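Local atomic coordinates of N-acetylmuramoyl-L-alanine amidase domain-containing protein SAOUHSC_02979 (Staphylococcus aureus, PDB entry 5T1Q), a protein that probably acts as a secreted amidase that cuts amide bonds in bacterial cell-wall peptidoglycan. Residues Ala82-Ala87 with Ser201-Tyr206. Numbering follows the deposited sequence.
Sequences ASVMIA and SIIKHY
A87 meets the side chains of I202 and I203 through aliphatic groups, with one methyl against its backbone carbonyl, while the flat side chains of 201-206, H205 and Y206, sit behind this contact. H205 ND1 stands 3.7 Å above the plane of the Y206 ring, over its centre; in return Y206 CE2 lies at the H205 edge, in that ring's plane. H205 also stacks on Y229, and the side chains of both H205 and Y206 touch V54 of strand 52-54.

In front of them, the CB of A87 rests against both isoleucines, 3.6 Å from I203 CG1 and 3.9 Å from I202 CG2. The I202 CD1 methyl reaches past it to within 3.7 Å of the A87 O atom. These contacts pack helix 82-93 against helix 195-205 within the glucosaminidase-type domain of the lysozyme clan, distinct from the CHAP domain nearer the C-terminus. The short segments cross steeply, at 114°, with a closest axis approach of 9.2 Å.

I203 straddles one turn of helix 82-93, from S83 to A87. With chi1 at -66°, its CG1 runs beside the backbone N and meets S83 O at 3.7 Å, a carbonyl already bonded to A87 N, while CG2, anti to that N, reaches S83 CB at 4.1 Å. The far methyl, CD1, makes a looser contact with V84 CG2 at 4.3 Å. The S83 hydroxyl hydrogen-bonds to D212 OD2, which satisfies this buried polar atom. Y178 and T182 of helix 178-185 cover I203 further, and L185 of the same helix packs on V84.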
loop_
_atom_site.group_PDB
_atom_site.type_symbol
_atom_site.label_atom_id
_atom_site.label_comp_id
_atom_site.label_asym_id
_atom_site.label_seq_id
_atom_site.Cartn_x
_atom_site.Cartn_y
_atom_site.Cartn_z
ATOM N N ALA A 82 -8.085 19.686 2.827
ATOM C CA ALA A 82 -7.132 19.113 3.772
ATOM C C ALA A 82 -7.297 17.586 3.818
ATOM O O ALA A 82 -6.332 16.840 4.000
ATOM C CB ALA A 82 -7.347 19.713 5.155
ATOM N N SER A 83 -8.538 17.135 3.654
ATOM C CA SER A 83 -8.854 15.711 3.648
ATOM C C SER A 83 -8.147 14.972 2.525
ATOM O O SER A 83 -7.618 13.879 2.733
ATOM C CB SER A 83 -10.366 15.527 3.532
ATOM O OG SER A 83 -10.860 16.317 2.476
ATOM N N VAL A 84 -8.148 15.557 1.330
ATOM C CA VAL A 84 -7.475 14.950 0.194
ATOM C C VAL A 84 -5.973 14.951 0.475
ATOM O O VAL A 84 -5.306 13.942 0.283
ATOM C CB VAL A 84 -7.823 15.668 -1.135
ATOM C CG1 VAL A 84 -7.000 15.123 -2.298
ATOM C CG2 VAL A 84 -9.309 15.528 -1.440
HETATM N N MSE A 85 -5.464 16.065 0.986
HETATM C CA MSE A 85 -4.035 16.200 1.285
HETATM C C MSE A 85 -3.567 15.203 2.337
HETATM O O MSE A 85 -2.509 14.584 2.187
HETATM C CB MSE A 85 -3.781 17.645 1.718
HETATM C CG MSE A 85 -2.330 17.931 2.098
HETATM SE SE MSE A 85 -2.150 19.873 2.421
HETATM C CE MSE A 85 -0.212 19.942 2.752
ATOM N N ILE A 86 -4.344 15.043 3.405
ATOM C CA ILE A 86 -3.980 14.125 4.476
ATOM C C ILE A 86 -4.061 12.669 3.984
ATOM O O ILE A 86 -3.220 11.842 4.338
ATOM C CB ILE A 86 -4.861 14.323 5.727
ATOM C CG1 ILE A 86 -4.614 15.707 6.329
ATOM C CG2 ILE A 86 -4.543 13.257 6.767
ATOM C CD1 ILE A 86 -5.591 16.098 7.413
ATOM N N ALA A 87 -5.079 12.378 3.179
ATOM C CA ALA A 87 -5.268 11.053 2.633
ATOM C C ALA A 87 -4.124 10.683 1.706
ATOM O O ALA A 87 -3.639 9.549 1.750
ATOM C CB ALA A 87 -6.594 10.967 1.902
ATOM N N SER A 201 -11.593 5.795 0.586
ATOM C CA SER A 201 -11.607 4.881 1.726
ATOM C C SER A 201 -10.883 5.474 2.940
ATOM O O SER A 201 -11.348 5.341 4.071
ATOM C CB SER A 201 -10.953 3.554 1.352
ATOM O OG SER A 201 -10.943 2.676 2.464
ATOM N N ILE A 202 -9.735 6.096 2.702
ATOM C CA ILE A 202 -8.960 6.709 3.778
ATOM C C ILE A 202 -9.728 7.897 4.386
ATOM O O ILE A 202 -9.834 8.024 5.604
ATOM C CB ILE A 202 -7.577 7.182 3.268
ATOM C CG1 ILE A 202 -6.738 5.981 2.816
ATOM C CG2 ILE A 202 -6.843 7.947 4.365
ATOM C CD1 ILE A 202 -5.478 6.331 2.046
ATOM N N ILE A 203 -10.264 8.753 3.524
ATOM C CA ILE A 203 -10.991 9.940 3.965
ATOM C C ILE A 203 -12.185 9.578 4.830
ATOM O O ILE A 203 -12.395 10.180 5.892
ATOM C CB ILE A 203 -11.444 10.787 2.761
ATOM C CG1 ILE A 203 -10.209 11.360 2.040
ATOM C CG2 ILE A 203 -12.364 11.917 3.216
ATOM C CD1 ILE A 203 -10.505 11.983 0.706
ATOM N N LYS A 204 -12.958 8.603 4.372
ATOM C CA LYS A 204 -14.140 8.160 5.076
ATOM C C LYS A 204 -13.826 7.570 6.453
ATOM O O LYS A 204 -14.326 8.047 7.464
ATOM C CB LYS A 204 -14.885 7.120 4.233
ATOM C CG LYS A 204 -16.146 6.572 4.875
ATOM C CD LYS A 204 -16.829 5.594 3.933
ATOM C CE LYS A 204 -18.038 4.953 4.590
ATOM N NZ LYS A 204 -18.637 3.903 3.717
ATOM N N HIS A 205 -12.972 6.558 6.478
ATOM C CA HIS A 205 -12.660 5.850 7.701
ATOM C C HIS A 205 -11.952 6.717 8.751
ATOM O O HIS A 205 -12.283 6.644 9.931
ATOM C CB HIS A 205 -11.839 4.592 7.388
ATOM C CG HIS A 205 -11.592 3.732 8.580
ATOM N ND1 HIS A 205 -10.369 3.668 9.212
ATOM C CD2 HIS A 205 -12.427 2.940 9.291
ATOM C CE1 HIS A 205 -10.456 2.857 10.251
ATOM N NE2 HIS A 205 -11.694 2.401 10.323
ATOM N N TYR A 206 -10.991 7.534 8.331
ATOM C CA TYR A 206 -10.286 8.384 9.287
ATOM C C TYR A 206 -10.966 9.742 9.543
ATOM O O TYR A 206 -10.413 10.574 10.257
ATOM C CB TYR A 206 -8.804 8.507 8.921
ATOM C CG TYR A 206 -8.072 7.191 9.111
ATOM C CD1 TYR A 206 -7.763 6.737 10.384
ATOM C CD2 TYR A 206 -7.704 6.392 8.024
ATOM C CE1 TYR A 206 -7.107 5.531 10.579
ATOM C CE2 TYR A 206 -7.041 5.183 8.207
ATOM C CZ TYR A 206 -6.747 4.758 9.495
ATOM O OH TYR A 206 -6.093 3.566 9.719
#